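Putative alpha-L-fucosidase (Bacteroides thetaiotaomicron, PDB 3EYP) probably hydrolyses alpha-L-fucosidic linkages as a glycoside hydrolase of family 29, with a TIM-barrel-type catalytic domain followed by an F5/8 type C domain. Local coordinates at residues 359-364 with 443-448; 366-371 with 437-442; 380-385 with 422-427; 393-398 with 413-418. One frame throughout, in Å; residues are numbered along the deposited sequence.

Contact 1 (359-364 with 443-448); sequences GKDGEV and KACPAI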
# COMPACT_ATOMS: atom_id res chain seq x y z
N GLY A 359 18.46 -18.55 -11.82
CA GLY A 359 19.82 -19.05 -11.76
C GLY A 359 19.92 -20.41 -11.12
O GLY A 359 18.95 -21.04 -10.71
N LYS A 360 21.14 -20.92 -11.18
CA LYS A 360 21.45 -22.24 -10.66
C LYS A 360 21.65 -22.17 -9.14
O LYS A 360 22.13 -21.17 -8.62
CB LYS A 360 22.73 -22.79 -11.34
CG LYS A 360 22.57 -23.00 -12.83
CD LYS A 360 23.88 -23.47 -13.47
CE LYS A 360 23.75 -23.52 -14.97
NZ LYS A 360 25.06 -23.66 -15.60
N ASP A 361 21.30 -23.26 -8.47
CA ASP A 361 21.45 -23.36 -7.01
C ASP A 361 22.85 -22.94 -6.62
O ASP A 361 23.88 -23.47 -7.11
CB ASP A 361 21.20 -24.78 -6.49
CG ASP A 361 19.75 -25.22 -6.57
OD1 ASP A 361 18.83 -24.38 -6.69
OD2 ASP A 361 19.51 -26.47 -6.50
N GLY A 362 22.88 -21.97 -5.72
CA GLY A 362 24.11 -21.52 -5.05
C GLY A 362 24.88 -20.46 -5.79
O GLY A 362 25.89 -19.96 -5.33
N GLU A 363 24.43 -20.18 -7.00
CA GLU A 363 25.05 -19.12 -7.74
C GLU A 363 24.12 -17.88 -7.75
O GLU A 363 23.08 -17.89 -8.39
CB GLU A 363 25.28 -19.58 -9.17
CG GLU A 363 25.84 -18.47 -9.96
CD GLU A 363 27.17 -18.06 -9.45
OE1 GLU A 363 27.28 -16.91 -8.93
OE2 GLU A 363 28.10 -18.93 -9.52
N VAL A 364 24.56 -16.84 -7.05
CA VAL A 364 23.76 -15.66 -6.74
C VAL A 364 23.92 -14.56 -7.76
O VAL A 364 23.11 -13.62 -7.82
CB VAL A 364 24.08 -15.11 -5.30
CG1 VAL A 364 23.87 -16.18 -4.24
CG2 VAL A 364 25.47 -14.50 -5.22
N LYS A 443 21.48 -13.60 -1.47
CA LYS A 443 21.44 -14.68 -0.50
C LYS A 443 21.13 -16.02 -1.19
O LYS A 443 21.35 -17.09 -0.62
CB LYS A 443 20.34 -14.44 0.52
CG LYS A 443 20.58 -13.23 1.37
CD LYS A 443 19.34 -12.93 2.19
CE LYS A 443 19.13 -13.95 3.28
NZ LYS A 443 17.76 -13.94 3.82
N ALA A 444 20.62 -15.91 -2.41
CA ALA A 444 20.35 -17.09 -3.23
C ALA A 444 20.31 -16.78 -4.72
O ALA A 444 20.33 -15.65 -5.15
CB ALA A 444 19.06 -17.82 -2.79
N CYS A 445 20.27 -17.84 -5.51
CA CYS A 445 20.27 -17.68 -6.97
C CYS A 445 19.06 -16.81 -7.31
O CYS A 445 18.05 -16.92 -6.66
CB CYS A 445 20.20 -18.99 -7.72
SG CYS A 445 18.80 -19.99 -7.39
N PRO A 446 19.16 -15.97 -8.32
CA PRO A 446 18.04 -15.07 -8.70
C PRO A 446 16.79 -15.78 -9.18
O PRO A 446 16.83 -16.85 -9.76
CB PRO A 446 18.61 -14.26 -9.86
CG PRO A 446 19.86 -14.94 -10.28
CD PRO A 446 20.34 -15.80 -9.17
N ALA A 447 15.68 -15.13 -8.90
CA ALA A 447 14.35 -15.54 -9.38
C ALA A 447 13.54 -14.30 -9.71
O ALA A 447 13.06 -13.63 -8.80
CB ALA A 447 13.65 -16.37 -8.32
N ILE A 448 13.51 -13.96 -11.00
CA ILE A 448 12.97 -12.68 -11.48
C ILE A 448 11.84 -12.84 -12.51
O ILE A 448 12.01 -13.44 -13.61
CB ILE A 448 14.11 -11.81 -12.04
CG1 ILE A 448 15.15 -11.55 -10.92
CG2 ILE A 448 13.55 -10.46 -12.62
CD1 ILE A 448 16.56 -11.28 -11.40
O HOH W 1 20.59 -20.53 -4.39
O HOH W 2 20.52 -13.12 -6.47

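Contact 2 (366-371 with 437-442); sequences ADIIFT and LRIQDG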
# COMPACT_ATOMS: atom_id res chain seq x y z
N ALA A 366 24.33 -13.16 -11.79
CA ALA A 366 24.02 -13.29 -13.23
C ALA A 366 24.12 -12.00 -14.00
O ALA A 366 23.84 -10.89 -13.51
CB ALA A 366 22.67 -13.91 -13.45
N ASP A 367 24.50 -12.18 -15.26
CA ASP A 367 24.58 -11.07 -16.20
C ASP A 367 23.74 -11.43 -17.41
O ASP A 367 23.94 -12.49 -17.99
CB ASP A 367 26.01 -10.85 -16.68
CG ASP A 367 26.89 -10.11 -15.65
OD1 ASP A 367 26.38 -9.38 -14.76
OD2 ASP A 367 28.15 -10.23 -15.77
N ILE A 368 22.82 -10.53 -17.73
CA ILE A 368 21.86 -10.65 -18.82
C ILE A 368 21.94 -9.46 -19.78
O ILE A 368 21.86 -8.28 -19.40
CB ILE A 368 20.41 -10.75 -18.34
CG1 ILE A 368 20.23 -11.85 -17.24
CG2 ILE A 368 19.53 -11.06 -19.52
CD1 ILE A 368 20.53 -11.41 -15.80
N ILE A 369 22.13 -9.80 -21.05
CA ILE A 369 22.34 -8.78 -22.08
C ILE A 369 21.22 -8.89 -23.07
O ILE A 369 20.91 -9.97 -23.58
CB ILE A 369 23.73 -8.94 -22.77
CG1 ILE A 369 24.79 -8.65 -21.74
CG2 ILE A 369 23.89 -7.97 -24.01
CD1 ILE A 369 26.26 -8.79 -22.25
N PHE A 370 20.58 -7.76 -23.27
CA PHE A 370 19.47 -7.66 -24.18
C PHE A 370 19.97 -6.89 -25.35
O PHE A 370 20.39 -5.74 -25.21
CB PHE A 370 18.28 -6.94 -23.52
CG PHE A 370 17.80 -7.57 -22.24
CD1 PHE A 370 16.73 -8.41 -22.24
CD2 PHE A 370 18.46 -7.34 -21.05
CE1 PHE A 370 16.30 -9.01 -21.04
CE2 PHE A 370 18.05 -7.93 -19.87
CZ PHE A 370 16.97 -8.75 -19.87
N THR A 371 19.96 -7.55 -26.50
CA THR A 371 20.37 -6.92 -27.77
C THR A 371 19.15 -6.60 -28.62
O THR A 371 18.36 -7.46 -29.03
CB THR A 371 21.38 -7.79 -28.54
OG1 THR A 371 22.55 -8.02 -27.73
CG2 THR A 371 21.82 -7.09 -29.82
N LEU A 437 21.62 -6.24 -17.61
CA LEU A 437 21.17 -6.42 -16.22
C LEU A 437 22.18 -7.27 -15.48
O LEU A 437 22.40 -8.44 -15.82
CB LEU A 437 19.80 -7.07 -16.18
CG LEU A 437 19.28 -7.46 -14.80
CD1 LEU A 437 19.18 -6.19 -13.86
CD2 LEU A 437 17.95 -8.20 -14.95
N ARG A 438 22.84 -6.64 -14.50
CA ARG A 438 23.80 -7.30 -13.62
C ARG A 438 23.18 -7.62 -12.26
O ARG A 438 22.86 -6.71 -11.48
CB ARG A 438 25.04 -6.42 -13.39
CG ARG A 438 25.70 -5.80 -14.67
CD ARG A 438 27.20 -5.52 -14.42
NE ARG A 438 27.92 -6.79 -14.49
CZ ARG A 438 29.24 -6.95 -14.32
NH1 ARG A 438 29.78 -8.16 -14.45
NH2 ARG A 438 30.01 -5.92 -13.99
N ILE A 439 23.00 -8.91 -12.00
CA ILE A 439 22.68 -9.45 -10.67
C ILE A 439 24.01 -9.69 -10.02
O ILE A 439 24.76 -10.59 -10.42
CB ILE A 439 21.85 -10.78 -10.72
CG1 ILE A 439 20.55 -10.57 -11.46
CG2 ILE A 439 21.54 -11.35 -9.27
CD1 ILE A 439 19.88 -9.31 -11.13
N GLN A 440 24.33 -8.82 -9.06
CA GLN A 440 25.68 -8.73 -8.49
C GLN A 440 25.92 -9.45 -7.20
O GLN A 440 27.02 -9.86 -6.91
CB GLN A 440 26.08 -7.26 -8.35
CG GLN A 440 26.26 -6.67 -9.69
CD GLN A 440 26.24 -5.17 -9.71
OE1 GLN A 440 25.25 -4.54 -9.33
NE2 GLN A 440 27.31 -4.60 -10.24
N ASP A 441 24.88 -9.64 -6.44
CA ASP A 441 24.97 -10.31 -5.13
C ASP A 441 23.59 -10.67 -4.64
O ASP A 441 22.57 -10.10 -5.09
CB ASP A 441 25.64 -9.40 -4.10
CG ASP A 441 26.29 -10.17 -2.96
OD1 ASP A 441 26.35 -11.42 -2.96
OD2 ASP A 441 26.73 -9.51 -2.02
N GLY A 442 23.59 -11.65 -3.73
CA GLY A 442 22.36 -12.19 -3.15
C GLY A 442 22.57 -13.23 -2.11
O GLY A 442 23.68 -13.64 -1.88
O HOH W 3 26.90 -9.75 -12.25

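Contact 3 (380-385 with 422-427); sequences CLMIEE and KWIVRL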
# COMPACT_ATOMS: atom_id res chain seq x y z
N CYS A 380 12.97 5.05 -17.78
CA CYS A 380 12.35 4.34 -16.66
C CYS A 380 12.61 2.85 -16.84
O CYS A 380 12.68 2.38 -17.96
CB CYS A 380 10.81 4.60 -16.66
SG CYS A 380 9.96 3.94 -15.23
N LEU A 381 12.79 2.14 -15.75
CA LEU A 381 12.90 0.69 -15.75
C LEU A 381 12.31 0.12 -14.47
O LEU A 381 12.11 0.82 -13.46
CB LEU A 381 14.33 0.17 -15.94
CG LEU A 381 15.39 0.61 -14.93
CD1 LEU A 381 15.36 -0.28 -13.66
CD2 LEU A 381 16.79 0.69 -15.55
N MET A 382 11.98 -1.17 -14.58
CA MET A 382 11.27 -1.91 -13.53
C MET A 382 11.72 -3.37 -13.50
O MET A 382 12.01 -4.00 -14.53
CB MET A 382 9.77 -1.88 -13.80
CG MET A 382 8.86 -2.61 -12.75
SD MET A 382 7.07 -2.10 -12.96
CE MET A 382 6.65 -3.08 -14.36
N ILE A 383 11.76 -3.89 -12.30
CA ILE A 383 12.19 -5.24 -12.05
C ILE A 383 11.34 -5.82 -10.91
O ILE A 383 11.02 -5.12 -9.95
CB ILE A 383 13.74 -5.25 -11.75
CG1 ILE A 383 14.31 -6.66 -11.73
CG2 ILE A 383 14.11 -4.54 -10.43
CD1 ILE A 383 15.82 -6.61 -11.86
N GLU A 384 10.94 -7.07 -11.09
CA GLU A 384 10.04 -7.81 -10.17
C GLU A 384 10.56 -9.19 -9.83
O GLU A 384 10.83 -10.00 -10.69
CB GLU A 384 8.63 -7.95 -10.76
CG GLU A 384 7.98 -6.62 -11.10
CD GLU A 384 6.68 -6.75 -11.88
OE1 GLU A 384 6.33 -7.85 -12.35
OE2 GLU A 384 5.99 -5.73 -12.04
N GLU A 385 10.67 -9.42 -8.54
CA GLU A 385 11.14 -10.68 -7.97
C GLU A 385 9.98 -11.62 -7.69
O GLU A 385 8.80 -11.22 -7.55
CB GLU A 385 11.92 -10.38 -6.65
CG GLU A 385 12.99 -11.35 -6.32
CD GLU A 385 13.97 -10.83 -5.23
OE1 GLU A 385 13.60 -9.84 -4.52
OE2 GLU A 385 15.08 -11.41 -5.10
N LYS A 422 8.36 -5.24 -6.53
CA LYS A 422 8.51 -4.31 -7.65
C LYS A 422 9.50 -3.24 -7.23
O LYS A 422 9.50 -2.81 -6.08
CB LYS A 422 7.18 -3.65 -8.01
CG LYS A 422 7.21 -2.87 -9.33
CD LYS A 422 5.86 -2.06 -9.53
CE LYS A 422 4.71 -2.97 -9.47
NZ LYS A 422 4.36 -3.60 -10.80
N TRP A 423 10.40 -2.90 -8.16
CA TRP A 423 11.29 -1.79 -7.96
C TRP A 423 11.34 -1.01 -9.26
O TRP A 423 11.61 -1.59 -10.33
CB TRP A 423 12.70 -2.21 -7.50
CG TRP A 423 13.30 -1.11 -6.70
CD1 TRP A 423 13.89 0.00 -7.18
CD2 TRP A 423 13.21 -0.97 -5.30
NE1 TRP A 423 14.26 0.84 -6.14
CE2 TRP A 423 13.84 0.26 -4.97
CE3 TRP A 423 12.67 -1.74 -4.29
CZ2 TRP A 423 13.92 0.71 -3.67
CZ3 TRP A 423 12.82 -1.29 -2.94
CH2 TRP A 423 13.39 -0.07 -2.68
N ILE A 424 11.01 0.27 -9.16
CA ILE A 424 11.06 1.16 -10.34
C ILE A 424 12.21 2.10 -10.22
O ILE A 424 12.51 2.59 -9.12
CB ILE A 424 9.74 2.00 -10.46
CG1 ILE A 424 8.53 1.06 -10.73
CG2 ILE A 424 9.90 3.16 -11.51
CD1 ILE A 424 7.15 1.74 -10.54
N VAL A 425 12.87 2.36 -11.33
CA VAL A 425 13.89 3.39 -11.36
C VAL A 425 13.56 4.36 -12.49
O VAL A 425 13.14 3.94 -13.58
CB VAL A 425 15.32 2.80 -11.54
CG1 VAL A 425 16.32 3.92 -11.95
CG2 VAL A 425 15.75 2.12 -10.21
N ARG A 426 13.65 5.63 -12.18
CA ARG A 426 13.52 6.67 -13.18
C ARG A 426 14.90 7.30 -13.38
O ARG A 426 15.71 7.41 -12.45
CB ARG A 426 12.53 7.76 -12.74
CG ARG A 426 11.09 7.31 -12.62
CD ARG A 426 10.27 8.42 -12.12
NE ARG A 426 10.51 8.53 -10.69
CZ ARG A 426 9.93 9.43 -9.92
NH1 ARG A 426 9.08 10.29 -10.47
NH2 ARG A 426 10.20 9.44 -8.61
N LEU A 427 15.14 7.71 -14.61
CA LEU A 427 16.49 8.04 -15.07
C LEU A 427 16.42 9.01 -16.20
O LEU A 427 15.47 9.02 -16.97
CB LEU A 427 17.20 6.76 -15.55
CG LEU A 427 16.53 5.87 -16.63
CD1 LEU A 427 17.41 5.75 -17.90
CD2 LEU A 427 16.14 4.51 -16.09

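Contact 4 (393-398 with 413-418); sequences TTKWSV and ATDKQA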
# COMPACT_ATOMS: atom_id res chain seq x y z
N THR A 393 17.90 -11.69 -4.40
CA THR A 393 18.90 -10.70 -4.91
C THR A 393 19.06 -9.52 -3.98
O THR A 393 18.08 -9.00 -3.42
CB THR A 393 18.53 -10.25 -6.35
OG1 THR A 393 18.53 -11.42 -7.20
CG2 THR A 393 19.48 -9.17 -6.84
N THR A 394 20.32 -9.12 -3.78
CA THR A 394 20.64 -8.04 -2.86
C THR A 394 21.54 -6.97 -3.40
O THR A 394 21.80 -5.99 -2.71
CB THR A 394 21.28 -8.55 -1.54
OG1 THR A 394 22.49 -9.27 -1.82
CG2 THR A 394 20.31 -9.43 -0.75
N LYS A 395 21.98 -7.14 -4.63
CA LYS A 395 22.67 -6.04 -5.32
C LYS A 395 22.48 -6.20 -6.80
O LYS A 395 22.57 -7.33 -7.31
CB LYS A 395 24.16 -6.04 -4.89
CG LYS A 395 24.96 -4.91 -5.45
CD LYS A 395 26.40 -5.00 -4.94
CE LYS A 395 27.30 -4.03 -5.73
NZ LYS A 395 28.76 -4.43 -5.53
N TRP A 396 22.13 -5.12 -7.46
CA TRP A 396 21.90 -5.11 -8.90
C TRP A 396 22.13 -3.76 -9.55
O TRP A 396 22.00 -2.67 -8.93
CB TRP A 396 20.50 -5.64 -9.26
CG TRP A 396 19.35 -4.86 -8.64
CD1 TRP A 396 18.88 -4.98 -7.38
CD2 TRP A 396 18.54 -3.89 -9.29
NE1 TRP A 396 17.81 -4.13 -7.20
CE2 TRP A 396 17.61 -3.44 -8.35
CE3 TRP A 396 18.53 -3.34 -10.57
CZ2 TRP A 396 16.65 -2.46 -8.66
CZ3 TRP A 396 17.60 -2.37 -10.86
CH2 TRP A 396 16.67 -1.95 -9.91
N SER A 397 22.52 -3.86 -10.81
CA SER A 397 22.76 -2.67 -11.65
C SER A 397 22.28 -2.89 -13.06
O SER A 397 22.12 -4.01 -13.51
CB SER A 397 24.22 -2.29 -11.70
OG SER A 397 24.79 -2.28 -10.43
N VAL A 398 22.03 -1.79 -13.73
CA VAL A 398 21.68 -1.79 -15.13
C VAL A 398 22.59 -0.80 -15.90
O VAL A 398 22.89 0.30 -15.47
CB VAL A 398 20.13 -1.50 -15.35
CG1 VAL A 398 19.75 -1.59 -16.85
CG2 VAL A 398 19.23 -2.45 -14.50
N ALA A 413 20.62 3.63 -11.38
CA ALA A 413 20.45 2.17 -11.37
C ALA A 413 21.75 1.43 -11.22
O ALA A 413 21.97 0.44 -11.90
CB ALA A 413 19.70 1.69 -12.65
N THR A 414 22.56 1.95 -10.31
CA THR A 414 23.85 1.37 -9.93
C THR A 414 23.93 0.95 -8.46
O THR A 414 23.70 1.72 -7.54
CB THR A 414 24.94 2.38 -10.21
OG1 THR A 414 24.83 2.83 -11.56
CG2 THR A 414 26.34 1.78 -9.94
N ASP A 415 24.25 -0.32 -8.28
CA ASP A 415 24.45 -0.91 -6.98
C ASP A 415 23.21 -0.69 -6.12
O ASP A 415 23.29 -0.34 -4.93
CB ASP A 415 25.69 -0.27 -6.34
CG ASP A 415 27.00 -0.60 -7.11
OD1 ASP A 415 27.05 -1.66 -7.78
OD2 ASP A 415 27.93 0.25 -7.07
N LYS A 416 22.06 -0.94 -6.77
CA LYS A 416 20.77 -1.01 -6.10
C LYS A 416 20.74 -2.26 -5.25
O LYS A 416 21.50 -3.18 -5.43
CB LYS A 416 19.62 -0.99 -7.09
CG LYS A 416 19.56 0.26 -7.97
CD LYS A 416 19.74 1.48 -7.19
CE LYS A 416 18.50 1.91 -6.47
NZ LYS A 416 18.83 2.98 -5.45
N GLN A 417 19.89 -2.24 -4.23
CA GLN A 417 19.87 -3.37 -3.29
C GLN A 417 18.66 -4.29 -3.39
O GLN A 417 18.76 -5.40 -3.94
CB GLN A 417 20.04 -2.86 -1.90
CG GLN A 417 21.37 -2.25 -1.61
CD GLN A 417 21.43 -1.79 -0.17
OE1 GLN A 417 21.30 -2.57 0.77
NE2 GLN A 417 21.60 -0.53 0.00
N ALA A 418 17.51 -3.82 -2.89
CA ALA A 418 16.25 -4.64 -2.94
C ALA A 418 15.62 -4.66 -4.30
O ALA A 418 15.74 -3.73 -5.11
CB ALA A 418 15.19 -4.15 -1.90
O HOH W 4 22.09 -5.51 0.25
O HOH W 5 24.68 1.33 -13.82

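Contact 1 (359-364 with 443-448)
Gly359 and Cys445 meet where two loops pack at one end of the beta-sandwich of the F5/8 type C domain, and a type II beta turn from Lys360 to Glu363 wraps round the cysteine. Gly359 begins the contact: its N donates to Pro446 O at 3.1 Å. With no side chain, Gly359 lets Cys445 and the ring of Pro446 come close to its backbone, which is why glycine suits the place. Lys360 directs its long chain away from the other loop, while its O accepts from Glu363 N at 3.0 Å to close the turn. That same oxygen comes to 3.0 Å from Cys445 CB. Asp361 also turns outward, and its OD1 pairs with Arg339, whose guanidinium group bonds to Gly359 O as well. At Gly362 phi is positive (87°), as the third position of a type II turn requires and glycine readily allows; its N reaches across through a water that also accepts from Cys445 N. Glu363 contributes mainly its backbone O, which receives a CA-H...O contact from Cys445 CA and lies 3.5 Å from Pro446 CD. Cys445 is small enough to set its CB close to both Lys360 O and Glu363 O, and a chi1 of 60° turns SG toward Gly359 O and Lys360 O, where the turn begins. Val364 ends the segment. A water donates to both Val364 O and Ala444 O, and Val364 CG1 lies against the other backbone, 3.6 Å from Ala444 C.

Contact 2 (366-371 with 437-442)
Two adjacent antiparallel strands of a sheet in the F5/8 type C beta-sandwich meet here, 366-371 running against 437-442 at 175° with axes 4.7 Å apart. Ala366 with Ile439 and Ile368 with Leu437 are hydrogen-bonded pairs, each joined by two N-H...O bonds; the shortest runs from Ile439 N to Ala366 O at 2.6 Å. Between them Asp367 and Arg438 form a non-hydrogen-bonded pair whose side chains leave by the same face and lie side by side. The arginine takes the carboxylate side-on with two nitrogens. Its NE reaches Asp367 OD1 at 3.0 Å from above the carboxylate plane, whereas NH1 meets Asp367 OD2 on the syn side at 2.9 Å. A bend at chi3 (77°) brings the NE/NH1 edge of the guanidinium alongside the carboxylate, the two planes 42° apart. A water lies within hydrogen-bonding distance of both Asp367 OD1 and Ile439 O and probably links them. The other face is apolar, as suits the interior of a sandwich: Ile368 CD1 touches Leu437 CD2 at 4.2 Å, and Phe370 brings its ring edge, CE2, to Leu437 CB. Val333 of strand 332-335 packs against Ile368 and Phe370 from beyond the pair. Charge thus lies on one face and hydrocarbon on the other, and the two-nitrogen grip, one bond to each oxygen, probably favours the ionised carboxylate and limits its rotation.

Contact 3 (380-385 with 422-427)
Met382 and Lys422 cross obliquely, thioether over aliphatic chain, with Met382 SD 3.6 Å from Lys422 CD. The lysine leaves its backbone extended, then bends at chi3 (-56°) and chi4 (-87°), which carries NZ past the sulfur to Glu384. Glu384 and Lys422 lie side by side, and Lys422 NZ bonds Glu384 OE2 at 3.0 Å on the anti side, 29° out of the carboxylate plane. The other oxygen, Glu384 OE1, is hydrogen-bonded to Thr450 OG1. The backbones form antiparallel strands of the F5/8 type C beta-sandwich, with hydrogen-bonded pairs at Leu381-Val425 and Ile383-Trp423. On the apolar face shared by these pairs, Leu381 runs beside Val425, CD1 to CB 3.7 Å, but stands at about a right angle to Leu427. Ile383 CG2 meets Trp423 CB at 4.0 Å. The opposite face mixes sulfur and aliphatic groups with charged ends: Cys380 SG lies against Ile424 CG2, and Phe323 of helix 306-323 packs on Cys380, Met382 and Ile424. A flexible thioether suits the lysine stem, and the salt bridge probably helps to balance the lysine charge, whose NZ also meets a bound glycerol, probably from the crystallisation liquor.

Contact 4 (393-398 with 413-418)
Chi1 of 59° sets Trp396 CG between its own N and carbonyl carbon and swings the indole across to segment 413-418, where the backbone of Lys416 sets CB over the ring, while bends at chi2 and chi3 lead the rest of the lysine on to a salt bridge with Asp218. Lys416 CB sits over one face in a CH-pi contact, 3.6 Å from the centroid of the five-membered ring. At the ring edge Trp396 NE1 donates to Ala418 O at 3.0 Å; the oxygen lies in the indole plane, but the donor stands 63° out of the carbonyl plane. Tryptophan suits the place because it offers a broad apolar face and an edge N-H together. The backbones pair through two bonds, Trp396 N to Lys416 O and Lys416 N to Trp396 O, and Asp415 with Lys416 opposite Trp396 makes a G1 beta bulge. Asp415 has phi 56°, and its N donates to Ser397 OG at 3.0 Å. That hydroxyl, small enough to stay close to the strand, also bonds Gln440. Lys395 lies alongside Asp415, its CE near OD1, and the ion pair is long, NZ to OD1 4.0 Å. Val398 N donates to Ala413 O at 2.9 Å. The loop thus borders strand 393-401 across from strand 434-442, with Trp396 packing on Ile383 of strand 380-385 and Ala418 on Trp423 of strand 423-432.

How the contacts relate
All four contacts belong to the F5/8 type C domain and lie on one side of the chain's centre. By first segment they run 1, 2, 3, 4 along the chain, and the second segments return in reverse, so each pair encloses the next. Contacts 2 and 4 share a sheet through neighbouring strands 434-442 and 393-401, their centres about 10 Å apart. Contact 3 lies in the facing sheet, which contact 1 enters through strand 447-454; contacts 1 and 3 are farthest apart, about 20 Å between centres. Leu437 against Ile383 and Leu381 against Val398 join the two sheets, so residues distant in sequence build one sandwich core.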